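Local coordinates for protein N5-Carboxyaminoimidazole ribonucleotide synthetase (Staphylococcus aureus subsp. aureus, PDB 3ORQ) that catalyses, as an ATP-grasp ligase, the ATP-dependent conversion of 5-aminoimidazole ribonucleotide and bicarbonate to N5-carboxyaminoimidazole ribonucleotide, at residues Ile105-Asp110 and Gln246-Ile251; Ala229-Thr234 and Ser262-Tyr267. All coordinates share one frame; numbering follows the deposited sequence.

Contact 1 (Ile105-Asp110 and Gln246-Ile251)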
loop_
_atom_site.group_PDB
_atom_site.type_symbol
_atom_site.label_atom_id
_atom_site.label_comp_id
_atom_site.label_asym_id
_atom_site.label_seq_id
_atom_site.Cartn_x
_atom_site.Cartn_y
_atom_site.Cartn_z
ATOM N N ILE A 105 -14.995 -8.321 21.629
ATOM C CA ILE A 105 -14.493 -7.245 22.460
ATOM C C ILE A 105 -14.795 -7.459 23.911
ATOM O O ILE A 105 -13.885 -7.387 24.706
ATOM C CB ILE A 105 -15.047 -5.877 22.053
ATOM C CG1 ILE A 105 -14.455 -5.438 20.713
ATOM C CG2 ILE A 105 -14.761 -4.853 23.148
ATOM C CD1 ILE A 105 -13.001 -4.949 20.754
ATOM N N GLN A 106 -16.060 -7.703 24.254
ATOM C CA GLN A 106 -16.477 -7.902 25.653
ATOM C C GLN A 106 -15.573 -8.893 26.372
ATOM O O GLN A 106 -15.109 -8.676 27.490
ATOM C CB GLN A 106 -17.927 -8.425 25.705
ATOM C CG GLN A 106 -18.422 -8.889 27.102
ATOM C CD GLN A 106 -19.688 -9.781 27.038
ATOM O OE1 GLN A 106 -20.439 -9.776 26.049
ATOM N NE2 GLN A 106 -19.915 -10.551 28.097
ATOM N N LEU A 107 -15.345 -10.003 25.695
ATOM C CA LEU A 107 -14.779 -11.170 26.293
ATOM C C LEU A 107 -13.249 -11.062 26.312
ATOM O O LEU A 107 -12.615 -11.465 27.284
ATOM C CB LEU A 107 -15.286 -12.345 25.492
ATOM C CG LEU A 107 -15.043 -13.759 25.931
ATOM C CD1 LEU A 107 -15.982 -14.685 25.151
ATOM C CD2 LEU A 107 -13.568 -14.058 25.651
ATOM N N LEU A 108 -12.659 -10.468 25.267
ATOM C CA LEU A 108 -11.207 -10.324 25.215
ATOM C C LEU A 108 -10.621 -9.096 25.913
ATOM O O LEU A 108 -9.414 -8.996 26.031
ATOM C CB LEU A 108 -10.687 -10.430 23.771
ATOM C CG LEU A 108 -11.160 -11.717 23.082
ATOM C CD1 LEU A 108 -10.890 -11.662 21.586
ATOM C CD2 LEU A 108 -10.604 -12.992 23.753
ATOM N N GLN A 109 -11.473 -8.175 26.361
ATOM C CA GLN A 109 -11.054 -6.959 27.082
ATOM C C GLN A 109 -10.434 -7.344 28.404
ATOM O O GLN A 109 -9.484 -6.726 28.888
ATOM C CB GLN A 109 -12.276 -6.115 27.436
ATOM C CG GLN A 109 -12.591 -5.013 26.498
ATOM C CD GLN A 109 -13.863 -4.287 26.883
ATOM O OE1 GLN A 109 -14.085 -3.153 26.446
ATOM N NE2 GLN A 109 -14.718 -4.934 27.693
ATOM N N ASP A 110 -11.027 -8.357 29.003
ATOM C CA ASP A 110 -10.709 -8.727 30.365
ATOM C C ASP A 110 -9.968 -10.076 30.382
ATOM O O ASP A 110 -10.534 -11.092 30.001
ATOM C CB ASP A 110 -12.011 -8.742 31.159
ATOM C CG ASP A 110 -11.918 -9.533 32.424
ATOM O OD1 ASP A 110 -10.805 -9.661 32.986
ATOM O OD2 ASP A 110 -12.984 -10.024 32.855
ATOM N N GLN A 246 -15.392 -21.624 17.635
ATOM C CA GLN A 246 -16.718 -22.122 18.070
ATOM C C GLN A 246 -17.244 -21.436 19.319
ATOM O O GLN A 246 -18.396 -21.636 19.689
ATOM C CB GLN A 246 -16.744 -23.637 18.291
ATOM C CG GLN A 246 -16.983 -24.430 17.015
ATOM C CD GLN A 246 -15.680 -24.961 16.434
ATOM O OE1 GLN A 246 -15.000 -25.808 17.052
ATOM N NE2 GLN A 246 -15.318 -24.467 15.230
ATOM N N SER A 247 -16.400 -20.665 19.982
ATOM C CA SER A 247 -16.819 -20.039 21.225
ATOM C C SER A 247 -16.934 -18.523 21.159
ATOM O O SER A 247 -17.615 -17.930 22.018
ATOM C CB SER A 247 -15.907 -20.472 22.390
ATOM O OG SER A 247 -16.095 -21.863 22.679
ATOM N N ILE A 248 -16.258 -17.903 20.170
ATOM C CA ILE A 248 -16.208 -16.437 20.033
ATOM C C ILE A 248 -16.399 -16.074 18.580
ATOM O O ILE A 248 -15.753 -16.654 17.698
ATOM C CB ILE A 248 -14.841 -15.866 20.399
ATOM C CG1 ILE A 248 -14.435 -16.246 21.816
ATOM C CG2 ILE A 248 -14.829 -14.372 20.261
ATOM C CD1 ILE A 248 -13.043 -15.732 22.210
ATOM N N HIS A 249 -17.308 -15.152 18.315
ATOM C CA HIS A 249 -17.562 -14.746 16.955
ATOM C C HIS A 249 -16.484 -13.763 16.483
ATOM O O HIS A 249 -16.322 -12.689 17.061
ATOM C CB HIS A 249 -18.933 -14.094 16.852
ATOM C CG HIS A 249 -19.254 -13.578 15.480
ATOM N ND1 HIS A 249 -19.447 -14.414 14.398
ATOM C CD2 HIS A 249 -19.409 -12.314 15.011
ATOM C CE1 HIS A 249 -19.727 -13.689 13.328
ATOM N NE2 HIS A 249 -19.709 -12.412 13.672
ATOM N N PHE A 250 -15.772 -14.129 15.424
ATOM C CA PHE A 250 -14.845 -13.220 14.738
ATOM C C PHE A 250 -15.254 -12.933 13.315
ATOM O O PHE A 250 -15.537 -13.860 12.559
ATOM C CB PHE A 250 -13.458 -13.853 14.717
ATOM C CG PHE A 250 -12.796 -13.897 16.061
ATOM C CD1 PHE A 250 -12.323 -12.709 16.660
ATOM C CD2 PHE A 250 -12.700 -15.101 16.754
ATOM C CE1 PHE A 250 -11.706 -12.744 17.914
ATOM C CE2 PHE A 250 -12.103 -15.145 18.012
ATOM C CZ PHE A 250 -11.604 -13.993 18.594
ATOM N N ILE A 251 -15.284 -11.660 12.939
ATOM C CA ILE A 251 -15.271 -11.244 11.535
ATOM C C ILE A 251 -14.099 -10.256 11.364
ATOM O O ILE A 251 -13.713 -9.577 12.316
ATOM C CB ILE A 251 -16.588 -10.573 11.111
ATOM C CG1 ILE A 251 -17.720 -11.621 11.012
ATOM C CG2 ILE A 251 -16.406 -9.867 9.760
ATOM C CD1 ILE A 251 -17.414 -12.771 10.059
#
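Leu-107 and Leu-108, neighbours on the last turn of helix 103-109, both reach across to the loop 246-251, and no hydrogen bond joins the two segments. Leu-107 comes first and lays its two methyls along the terminal CG1-CD1 bond of Ile-248: its CD2 lies 3.9 Å from Ile-248 CD1, and its CD1 lies 4.0 Å from Ile-248 CG1. With its CG anti to the backbone N (chi1 -172°), Leu-107 turns both methyls onto that one isoleucine. Leu-108 divides its branches instead. Its CD2 comes to 4.0 Å from Ile-248 CD1, so that Ile-248 CD1 meets a methyl of each leucine on its helix-facing side, while Leu-108 CD1 meets the outer edge of the Phe-250 ring, near the ring plane, 3.9 Å from Phe-250 CZ and equally far from CE1. The helix gives way to Asp-110, the N-cap of the next helix; Asp-110 OD1 accepts the N-H of Leu-112 and also forms a salt bridge with Arg-153. This apolar patch links the preATP-grasp region to the ATP-grasp region. Helix 111-120 closes over it through Thr-117, which touches both Leu-107 and Ile-248; Phe-250 stacks on Phe-254 of strand 252-261, and its carbonyl is bound by Arg-201 of strand 191-201.

Contact 2 (Ala229-Thr234 and Ser262-Tyr267)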
loop_
_atom_site.group_PDB
_atom_site.type_symbol
_atom_site.label_atom_id
_atom_site.label_comp_id
_atom_site.label_asym_id
_atom_site.label_seq_id
_atom_site.Cartn_x
_atom_site.Cartn_y
_atom_site.Cartn_z
ATOM N N ALA A 229 7.857 -18.743 10.413
ATOM C CA ALA A 229 8.339 -19.182 11.737
ATOM C C ALA A 229 9.249 -20.435 11.590
ATOM O O ALA A 229 8.892 -21.412 10.919
ATOM C CB ALA A 229 7.173 -19.463 12.655
ATOM N N ARG A 230 10.442 -20.373 12.174
ATOM C CA ARG A 230 11.412 -21.476 12.092
ATOM C C ARG A 230 11.072 -22.727 12.948
ATOM O O ARG A 230 11.894 -23.616 13.106
ATOM C CB ARG A 230 12.829 -20.978 12.421
ATOM C CG ARG A 230 13.370 -19.976 11.406
ATOM C CD ARG A 230 14.553 -19.201 11.949
ATOM N NE ARG A 230 14.288 -18.490 13.203
ATOM C CZ ARG A 230 15.056 -17.507 13.668
ATOM N NH1 ARG A 230 16.106 -17.124 12.966
ATOM N NH2 ARG A 230 14.785 -16.903 14.825
ATOM N N ILE A 231 9.860 -22.794 13.476
ATOM C CA ILE A 231 9.381 -23.978 14.166
ATOM C C ILE A 231 7.997 -24.375 13.613
ATOM O O ILE A 231 7.112 -23.540 13.447
ATOM C CB ILE A 231 9.364 -23.738 15.671
ATOM C CG1 ILE A 231 8.648 -24.856 16.407
ATOM C CG2 ILE A 231 8.742 -22.393 16.010
ATOM C CD1 ILE A 231 8.791 -24.718 17.903
ATOM N N ASP A 232 7.818 -25.657 13.318
ATOM C CA ASP A 232 6.608 -26.115 12.656
ATOM C C ASP A 232 5.466 -26.305 13.640
ATOM O O ASP A 232 5.392 -27.329 14.317
ATOM C CB ASP A 232 6.893 -27.415 11.903
ATOM C CG ASP A 232 5.685 -27.921 11.130
ATOM O OD1 ASP A 232 4.871 -27.088 10.638
ATOM O OD2 ASP A 232 5.564 -29.168 11.009
ATOM N N LYS A 233 4.576 -25.324 13.720
ATOM C CA LYS A 233 3.418 -25.404 14.610
ATOM C C LYS A 233 2.115 -25.006 13.918
ATOM O O LYS A 233 1.058 -24.937 14.559
ATOM C CB LYS A 233 3.650 -24.550 15.870
ATOM C CG LYS A 233 4.572 -25.160 16.948
ATOM C CD LYS A 233 3.974 -26.481 17.465
ATOM C CE LYS A 233 4.803 -27.043 18.617
ATOM N NZ LYS A 233 4.171 -28.272 19.186
ATOM N N THR A 234 2.182 -24.754 12.606
ATOM C CA THR A 234 1.015 -24.290 11.836
ATOM C C THR A 234 -0.230 -25.145 12.084
ATOM O O THR A 234 -1.280 -24.634 12.508
ATOM C CB THR A 234 1.325 -24.257 10.324
ATOM O OG1 THR A 234 2.368 -23.319 10.088
ATOM C CG2 THR A 234 0.130 -23.878 9.504
ATOM N N SER A 262 9.854 -25.091 26.821
ATOM C CA SER A 262 11.173 -25.727 26.723
ATOM C C SER A 262 11.033 -27.158 26.177
ATOM O O SER A 262 11.967 -27.710 25.591
ATOM C CB SER A 262 11.848 -25.747 28.086
ATOM O OG SER A 262 11.026 -26.395 29.040
ATOM N N ASN A 263 9.838 -27.722 26.354
ATOM C CA ASN A 263 9.510 -29.071 25.893
ATOM C C ASN A 263 8.637 -29.159 24.641
ATOM O O ASN A 263 7.972 -30.174 24.403
ATOM C CB ASN A 263 8.884 -29.872 27.032
ATOM C CG ASN A 263 9.915 -30.632 27.821
ATOM O OD1 ASN A 263 10.159 -31.811 27.556
ATOM N ND2 ASN A 263 10.565 -29.956 28.766
ATOM N N ASN A 264 8.645 -28.089 23.847
ATOM C CA ASN A 264 7.914 -28.021 22.573
ATOM C C ASN A 264 6.391 -28.088 22.698
ATOM O O ASN A 264 5.697 -28.390 21.727
ATOM C CB ASN A 264 8.421 -29.075 21.592
ATOM C CG ASN A 264 8.856 -28.480 20.281
ATOM O OD1 ASN A 264 9.693 -27.574 20.254
ATOM N ND2 ASN A 264 8.318 -29.003 19.176
ATOM N N GLN A 265 5.880 -27.801 23.893
ATOM C CA GLN A 265 4.440 -27.744 24.137
ATOM C C GLN A 265 3.786 -26.381 23.798
ATOM O O GLN A 265 4.277 -25.322 24.233
ATOM C CB GLN A 265 4.163 -28.078 25.586
ATOM C CG GLN A 265 2.727 -28.356 25.902
ATOM C CD GLN A 265 2.601 -29.472 26.904
ATOM O OE1 GLN A 265 2.774 -30.646 26.556
ATOM N NE2 GLN A 265 2.321 -29.119 28.166
ATOM N N LEU A 266 2.664 -26.440 23.072
ATOM C CA LEU A 266 1.947 -25.251 22.597
ATOM C C LEU A 266 0.888 -24.821 23.591
ATOM O O LEU A 266 0.062 -25.633 23.993
ATOM C CB LEU A 266 1.272 -25.506 21.233
ATOM C CG LEU A 266 0.738 -24.294 20.430
ATOM C CD1 LEU A 266 1.890 -23.455 19.893
ATOM C CD2 LEU A 266 -0.221 -24.655 19.281
ATOM N N TYR A 267 0.925 -23.558 24.002
ATOM C CA TYR A 267 -0.198 -22.969 24.729
ATOM C C TYR A 267 -0.708 -21.709 24.000
ATOM O O TYR A 267 0.089 -20.913 23.467
ATOM C CB TYR A 267 0.177 -22.541 26.152
ATOM C CG TYR A 267 0.889 -23.542 27.066
ATOM C CD1 TYR A 267 2.193 -23.976 26.794
ATOM C CD2 TYR A 267 0.291 -23.980 28.249
ATOM C CE1 TYR A 267 2.842 -24.828 27.637
ATOM C CE2 TYR A 267 0.944 -24.817 29.093
ATOM C CZ TYR A 267 2.217 -25.241 28.785
ATOM O OH TYR A 267 2.875 -26.110 29.629
#
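Lys-233 and Asn-264 make the one hydrogen bond between two connections of the ATP-grasp domain: the loop leading from strand 221-227 into helix 234-245, and the turn between the antiparallel strands 252-261 and 266-272, a beta hairpin at the border of the large sheet. Lys-233 stands at the N-cap position of that helix.

The polar part centres on the ammonium group. Lys-233 NZ donates to the backbone O of Asn-264 at 3.0 Å, approaching nearly head-on to the carbonyl, with a C=O...NZ angle of 163°. A bend at chi2 (-61°) folds the otherwise extended lysine chain toward the turn. The same NZ forms a salt bridge with Glu-236 in the first turn of the helix, so the ammonium ties the hairpin to the helix start and is probably kept charged by that carboxylate. The carbonyl it holds belongs to a residue with positive phi, a left-handed backbone conformation within the turn.

The apolar part flanks this bond. Lys-233 CG lies 4.3 Å from Leu-266 CD1, a loose contact of the aliphatic stem with a buried leucine that also packs on Phe-258 and Ile-260 of the partner strand and on Glu-236 and Gln-240 of the helix. Ile-231 also rests on Ile-260, and its extended CG1 branch, anti to the backbone N (chi1 170°), carries CD1 out to the amide of Asn-264.

That amide meets the two residues with different ends. Asn-264 ND2 lies 4.1 Å from Lys-233 CE, a van der Waals approach, whereas Asn-264 OD1 accepts a hydrogen bond from Lys-192 NZ and has the methyl Ile-231 CD1 at 3.8 Å.

In the fold
The two contacts stand apart, with centres about 25 Å from each other and nearest atoms about 13 Å apart, yet both involve the connections around helix 234-245. Contact 2 holds the loop that enters this helix, and contact 1 the loop that leaves it for strand 252-261. Their chemistry follows their depth: contact 1 is buried and wholly hydrocarbon, joining two regions distant in sequence, whereas the centre of contact 2 lies about 20 Å from the centre of the chain, against about 13 Å for contact 1, and contact 2 sets a charged anchor beside apolar packing within the ATP-grasp region alone. Neither contact involves the other chain of the assembly.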